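Local structure of macrolide export ATP-binding/permease protein MacB (Actinobacillus actinomycetemcomitans, 3FTJ) at residues 72-77 with 128-133; 79-84 with 155-160. The protein probably serves as the inner-membrane ABC transporter of the tripartite MacAB-TdeA efflux system and confers macrolide resistance, this chain being its periplasmic region. All blocks are in the same frame, centred on the assembly; numbering follows the deposited sequence.

Contact 1: 72-77 with 128-133; sequences ANLYGI and VIFNKR
Leu74 and Phe130 are the closest pair of backbone positions between 72-77 and 128-133, with their CA atoms still 7.8 Å apart, and no hydrogen bond joins the two segments. Strand 49-64 is what links them: strands 67-77 and 127-130 both pair with it in antiparallel fashion. Phe130 and Arg133 close a type I' turn with backbone hydrogen bonds in both directions, the Arg133 N to Phe130 O bond measuring 2.8 Å. This is a tight two-residue hairpin, with Asn131 and Lys132 at its tip, leading from strand 127-130 into strand 133-141.

From the first residue of that turn, which is also the last of strand 127-130, the Phe130 ring reaches across to strand 67-77. Its CG lies anti to the backbone N (chi1 -176°), and this carries the ring over to Leu74. One face receives the leucine: Leu74 CB sits almost above the middle, 3.9 Å from the ring centroid and only 10° off the normal, a CH-pi contact. Further along the same side chain, Leu74 CD2 packs on the CG-CD2 side of the ring, 3.8 Å from Phe130 CD2. The rim meets something different. Ala72 O lies in the ring plane at the edge, 3.3 Å from Phe130 CE1.

Phe135, Val163 and Ile167 also touch Leu74, placing it between the hairpin and helix 160-168 in the buried interior of the periplasmic core domain. The ring thus offers its electron-rich face to aliphatic carbon and its slightly positive C-H rim to a carbonyl oxygen, so dispersion and, probably, a weak electrostatic attraction act together here.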
loop_
_atom_site.group_PDB
_atom_site.type_symbol
_atom_site.label_atom_id
_atom_site.label_comp_id
_atom_site.label_asym_id
_atom_site.label_seq_id
_atom_site.Cartn_x
_atom_site.Cartn_y
_atom_site.Cartn_z
ATOM N N ALA A 72 -15.126 -6.287 -1.478
ATOM C CA ALA A 72 -14.562 -4.962 -1.636
ATOM C C ALA A 72 -13.312 -4.942 -0.772
ATOM O O ALA A 72 -13.359 -5.330 0.395
ATOM C CB ALA A 72 -15.540 -3.904 -1.169
ATOM N N ASN A 73 -12.203 -4.503 -1.356
ATOM C CA ASN A 73 -10.937 -4.384 -0.650
ATOM C C ASN A 73 -10.703 -2.986 -0.129
ATOM O O ASN A 73 -10.554 -2.042 -0.908
ATOM C CB ASN A 73 -9.792 -4.765 -1.577
ATOM C CG ASN A 73 -9.926 -6.168 -2.094
ATOM O OD1 ASN A 73 -9.997 -7.116 -1.315
ATOM N ND2 ASN A 73 -9.984 -6.314 -3.416
ATOM N N LEU A 74 -10.682 -2.852 1.191
ATOM C CA LEU A 74 -10.310 -1.596 1.825
ATOM C C LEU A 74 -8.841 -1.650 2.187
ATOM O O LEU A 74 -8.416 -2.508 2.958
ATOM C CB LEU A 74 -11.135 -1.346 3.085
ATOM C CG LEU A 74 -10.881 -0.042 3.848
ATOM C CD1 LEU A 74 -11.221 1.188 2.999
ATOM C CD2 LEU A 74 -11.702 -0.046 5.135
ATOM N N TYR A 75 -8.072 -0.736 1.612
ATOM C CA TYR A 75 -6.666 -0.582 1.942
ATOM C C TYR A 75 -6.504 0.556 2.927
ATOM O O TYR A 75 -7.115 1.617 2.771
ATOM C CB TYR A 75 -5.860 -0.275 0.687
ATOM C CG TYR A 75 -5.788 -1.423 -0.278
ATOM C CD1 TYR A 75 -4.820 -2.415 -0.135
ATOM C CD2 TYR A 75 -6.688 -1.524 -1.331
ATOM C CE1 TYR A 75 -4.757 -3.480 -1.015
ATOM C CE2 TYR A 75 -6.624 -2.579 -2.220
ATOM C CZ TYR A 75 -5.654 -3.554 -2.056
ATOM O OH TYR A 75 -5.593 -4.603 -2.944
ATOM N N GLY A 76 -5.696 0.317 3.956
ATOM C CA GLY A 76 -5.302 1.358 4.882
ATOM C C GLY A 76 -3.878 1.682 4.520
ATOM O O GLY A 76 -2.979 0.893 4.797
ATOM N N ILE A 77 -3.672 2.824 3.876
ATOM C CA ILE A 77 -2.351 3.156 3.326
ATOM C C ILE A 77 -1.872 4.555 3.717
ATOM O O ILE A 77 -2.621 5.333 4.314
ATOM C CB ILE A 77 -2.315 2.989 1.772
ATOM C CG1 ILE A 77 -3.567 3.578 1.108
ATOM C CG2 ILE A 77 -2.209 1.526 1.397
ATOM C CD1 ILE A 77 -3.780 5.066 1.323
ATOM N N VAL A 128 -20.018 5.429 1.842
ATOM C CA VAL A 128 -19.974 3.994 1.608
ATOM C C VAL A 128 -19.686 3.311 2.945
ATOM O O VAL A 128 -18.921 3.824 3.761
ATOM C CB VAL A 128 -18.910 3.597 0.567
ATOM C CG1 VAL A 128 -19.105 4.391 -0.730
ATOM C CG2 VAL A 128 -17.514 3.806 1.119
ATOM N N ILE A 129 -20.316 2.165 3.176
ATOM C CA ILE A 129 -20.219 1.488 4.459
ATOM C C ILE A 129 -19.474 0.168 4.315
ATOM O O ILE A 129 -19.942 -0.758 3.645
ATOM C CB ILE A 129 -21.619 1.230 5.053
ATOM C CG1 ILE A 129 -22.405 2.534 5.142
ATOM C CG2 ILE A 129 -21.515 0.590 6.418
ATOM C CD1 ILE A 129 -23.747 2.372 5.821
ATOM N N PHE A 130 -18.304 0.090 4.939
ATOM C CA PHE A 130 -17.509 -1.132 4.920
ATOM C C PHE A 130 -17.650 -1.886 6.250
ATOM O O PHE A 130 -17.328 -1.354 7.320
ATOM C CB PHE A 130 -16.044 -0.805 4.629
ATOM C CG PHE A 130 -15.165 -2.018 4.492
ATOM C CD1 PHE A 130 -15.019 -2.650 3.272
ATOM C CD2 PHE A 130 -14.495 -2.526 5.587
ATOM C CE1 PHE A 130 -14.215 -3.765 3.150
ATOM C CE2 PHE A 130 -13.689 -3.642 5.468
ATOM C CZ PHE A 130 -13.549 -4.255 4.245
ATOM N N ASN A 131 -18.141 -3.123 6.179
ATOM C CA ASN A 131 -18.388 -3.917 7.384
ATOM C C ASN A 131 -19.002 -3.080 8.511
ATOM O O ASN A 131 -18.529 -3.110 9.659
ATOM C CB ASN A 131 -17.104 -4.612 7.859
ATOM C CG ASN A 131 -16.785 -5.872 7.054
ATOM O OD1 ASN A 131 -15.771 -6.529 7.287
ATOM N ND2 ASN A 131 -17.657 -6.215 6.108
ATOM N N LYS A 132 -20.036 -2.318 8.155
ATOM C CA LYS A 132 -20.823 -1.513 9.095
ATOM C C LYS A 132 -20.238 -0.131 9.427
ATOM O O LYS A 132 -20.888 0.669 10.091
ATOM C CB LYS A 132 -21.102 -2.289 10.385
ATOM C CG LYS A 132 -21.919 -3.550 10.172
ATOM C CD LYS A 132 -22.090 -4.299 11.477
ATOM C CE LYS A 132 -23.013 -3.558 12.416
ATOM N NZ LYS A 132 -23.258 -4.358 13.647
ATOM N N ARG A 133 -19.022 0.144 8.965
ATOM C CA ARG A 133 -18.362 1.412 9.262
ATOM C C ARG A 133 -18.468 2.382 8.079
ATOM O O ARG A 133 -18.019 2.070 6.983
ATOM C CB ARG A 133 -16.895 1.159 9.623
ATOM C CG ARG A 133 -16.029 2.408 9.654
ATOM C CD ARG A 133 -16.102 3.084 10.994
ATOM N NE ARG A 133 -15.714 2.169 12.064
ATOM C CZ ARG A 133 -15.675 2.504 13.349
ATOM N NH1 ARG A 133 -15.995 3.736 13.720
ATOM N NH2 ARG A 133 -15.314 1.615 14.259
#

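Contact 2: 79-84 with 155-160; sequences EQYFDV and NLYSPY
An aromatic cluster of Tyr81, Phe82 and Tyr157 packs the short helix 81-85 against strand 155-159 inside the periplasmic core domain. Tyr81 and Phe82 both come to the same side of the Tyr157 ring, and each meets it in its own way. Phe82 turns its edge toward the Tyr157 face in an offset edge-to-face pair, with ring centroids 5.7 Å apart and planes at 85°. Its leading atoms are CE1 and CZ: Phe82 CZ comes within 3.7 Å of Tyr157 CB, while Phe82 CE1 is 3.8 Å from Tyr157 CD2. The Phe82 side chain does not start out toward the strand, but its far end reaches it.

Strand 155-159 is an inner member of the mixed sheet, parallel to strand 67-77 and antiparallel to strand 106-110. Tyr157 is thus held by its backbone, which bonds to Val108, while its side chain projects toward the helix and its ring also meets that of Tyr75.

The Tyr81 ring meets that of Tyr157 in neither a stack nor an edge-to-face pair. A chi1 of 180° sets it beside the carbonyl carbon and sends it out toward Tyr157; the two side chains cross at about a right angle, yet the ring planes differ by only 34°. Tyr81 CE1 makes the closest touch, 3.6 Å from Tyr157 CE1, and the phenol oxygen follows, Tyr81 OH lying 3.8 Å from that same Tyr157 CE1. Within the helix, Tyr81 CD1 sits 4.2 Å above one face of the Phe82 ring, toward its rim.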
loop_
_atom_site.group_PDB
_atom_site.type_symbol
_atom_site.label_atom_id
_atom_site.label_comp_id
_atom_site.label_asym_id
_atom_site.label_seq_id
_atom_site.Cartn_x
_atom_site.Cartn_y
_atom_site.Cartn_z
ATOM N N GLU A 79 -0.220 8.505 3.071
ATOM C CA GLU A 79 -0.406 9.665 2.188
ATOM C C GLU A 79 0.290 9.553 0.824
ATOM O O GLU A 79 -0.280 9.935 -0.190
ATOM C CB GLU A 79 0.053 10.938 2.906
ATOM C CG GLU A 79 0.180 12.153 2.005
ATOM C CD GLU A 79 0.378 13.429 2.797
ATOM O OE1 GLU A 79 0.988 13.357 3.889
ATOM O OE2 GLU A 79 -0.088 14.496 2.336
ATOM N N GLN A 80 1.512 9.022 0.802
ATOM C CA GLN A 80 2.293 8.923 -0.438
ATOM C C GLN A 80 1.926 7.727 -1.310
ATOM O O GLN A 80 2.545 7.502 -2.355
ATOM C CB GLN A 80 3.803 8.885 -0.144
ATOM C CG GLN A 80 4.356 10.120 0.564
ATOM C CD GLN A 80 3.891 11.416 -0.084
ATOM O OE1 GLN A 80 3.968 11.582 -1.302
ATOM N NE2 GLN A 80 3.396 12.340 0.735
ATOM N N TYR A 81 0.927 6.956 -0.890
ATOM C CA TYR A 81 0.587 5.734 -1.611
ATOM C C TYR A 81 0.277 5.980 -3.088
ATOM O O TYR A 81 0.771 5.268 -3.959
ATOM C CB TYR A 81 -0.581 4.994 -0.948
ATOM C CG TYR A 81 -0.966 3.726 -1.678
ATOM C CD1 TYR A 81 -1.949 3.739 -2.647
ATOM C CD2 TYR A 81 -0.327 2.519 -1.407
ATOM C CE1 TYR A 81 -2.301 2.587 -3.328
ATOM C CE2 TYR A 81 -0.675 1.360 -2.079
ATOM C CZ TYR A 81 -1.663 1.402 -3.042
ATOM O OH TYR A 81 -2.023 0.264 -3.729
ATOM N N PHE A 82 -0.542 6.984 -3.374
ATOM C CA PHE A 82 -1.004 7.197 -4.742
ATOM C C PHE A 82 0.128 7.602 -5.676
ATOM O O PHE A 82 0.191 7.153 -6.822
ATOM C CB PHE A 82 -2.134 8.223 -4.768
ATOM C CG PHE A 82 -3.256 7.888 -3.834
ATOM C CD1 PHE A 82 -4.190 6.928 -4.176
ATOM C CD2 PHE A 82 -3.354 8.509 -2.603
ATOM C CE1 PHE A 82 -5.227 6.610 -3.314
ATOM C CE2 PHE A 82 -4.384 8.193 -1.740
ATOM C CZ PHE A 82 -5.319 7.236 -2.097
ATOM N N ASP A 83 1.027 8.439 -5.174
ATOM C CA ASP A 83 2.170 8.880 -5.956
ATOM C C ASP A 83 3.113 7.725 -6.299
ATOM O O ASP A 83 3.496 7.544 -7.453
ATOM C CB ASP A 83 2.932 9.978 -5.206
ATOM C CG ASP A 83 4.151 10.472 -5.976
ATOM O OD1 ASP A 83 4.054 10.613 -7.220
ATOM O OD2 ASP A 83 5.199 10.715 -5.335
ATOM N N VAL A 84 3.476 6.940 -5.293
ATOM C CA VAL A 84 4.454 5.875 -5.477
ATOM C C VAL A 84 3.902 4.720 -6.309
ATOM O O VAL A 84 4.652 3.997 -6.963
ATOM C CB VAL A 84 4.963 5.352 -4.120
ATOM C CG1 VAL A 84 5.903 4.179 -4.319
ATOM C CG2 VAL A 84 5.656 6.469 -3.361
ATOM N N ASN A 155 -11.494 -1.569 -5.283
ATOM C CA ASN A 155 -10.448 -1.093 -4.407
ATOM C C ASN A 155 -10.854 0.234 -3.788
ATOM O O ASN A 155 -11.249 1.164 -4.496
ATOM C CB ASN A 155 -9.141 -0.954 -5.184
ATOM C CG ASN A 155 -8.689 -2.274 -5.797
ATOM O OD1 ASN A 155 -8.527 -3.270 -5.096
ATOM N ND2 ASN A 155 -8.494 -2.285 -7.109
ATOM N N LEU A 156 -10.785 0.304 -2.460
ATOM C CA LEU A 156 -10.968 1.562 -1.742
ATOM C C LEU A 156 -9.712 1.874 -0.928
ATOM O O LEU A 156 -9.126 0.977 -0.326
ATOM C CB LEU A 156 -12.180 1.507 -0.809
ATOM C CG LEU A 156 -13.521 0.924 -1.269
ATOM C CD1 LEU A 156 -14.634 1.705 -0.593
ATOM C CD2 LEU A 156 -13.712 0.968 -2.760
ATOM N N TYR A 157 -9.316 3.145 -0.899
ATOM C CA TYR A 157 -8.105 3.552 -0.193
ATOM C C TYR A 157 -8.394 4.550 0.915
ATOM O O TYR A 157 -8.995 5.594 0.681
ATOM C CB TYR A 157 -7.095 4.150 -1.172
ATOM C CG TYR A 157 -6.802 3.243 -2.345
ATOM C CD1 TYR A 157 -5.940 2.169 -2.213
ATOM C CD2 TYR A 157 -7.396 3.455 -3.576
ATOM C CE1 TYR A 157 -5.665 1.332 -3.275
ATOM C CE2 TYR A 157 -7.132 2.622 -4.648
ATOM C CZ TYR A 157 -6.262 1.563 -4.489
ATOM O OH TYR A 157 -5.989 0.733 -5.546
ATOM N N SER A 158 -7.938 4.222 2.116
ATOM C CA SER A 158 -8.235 4.994 3.312
ATOM C C SER A 158 -6.939 5.124 4.106
ATOM O O SER A 158 -5.997 4.371 3.863
ATOM C CB SER A 158 -9.311 4.254 4.117
ATOM O OG SER A 158 -9.892 5.061 5.115
ATOM N N PRO A 159 -6.863 6.083 5.045
ATOM C CA PRO A 159 -5.598 6.205 5.783
ATOM C C PRO A 159 -5.311 4.957 6.598
ATOM O O PRO A 159 -6.240 4.405 7.204
ATOM C CB PRO A 159 -5.853 7.391 6.726
ATOM C CG PRO A 159 -6.948 8.180 6.064
ATOM C CD PRO A 159 -7.821 7.140 5.413
ATOM N N TYR A 160 -4.052 4.518 6.618
ATOM C CA TYR A 160 -3.660 3.348 7.405
ATOM C C TYR A 160 -4.112 3.487 8.856
ATOM O O TYR A 160 -4.478 2.499 9.492
ATOM C CB TYR A 160 -2.141 3.101 7.348
ATOM C CG TYR A 160 -1.287 4.152 8.054
ATOM C CD1 TYR A 160 -1.143 4.150 9.432
ATOM C CD2 TYR A 160 -0.633 5.148 7.330
ATOM C CE1 TYR A 160 -0.368 5.123 10.086
ATOM C CE2 TYR A 160 0.145 6.121 7.966
ATOM C CZ TYR A 160 0.271 6.101 9.346
ATOM O OH TYR A 160 1.041 7.051 9.986
#

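From the N terminus, the chain runs along strand 67-77, which supplies 72-77, and, after a short turn, enters 79-84, which opens contact 2 and carries the start of helix 81-85. It then passes through strand 106-110 before 128-133 returns to close contact 1 over 50 intervening residues. Strand 133-141 and an unmodelled stretch follow, and 155-160 closes contact 2 over 70. The segments alternate, so the two closures cross rather than nest. They meet in the sheet, where strands 67-77 and 155-159 run parallel: Tyr75 N to Leu156 O and Ile77 N to Ser158 O, each 2.8 Å, are probable hydrogen bonds. Together they tie the hairpin and the short helix to this strand pair.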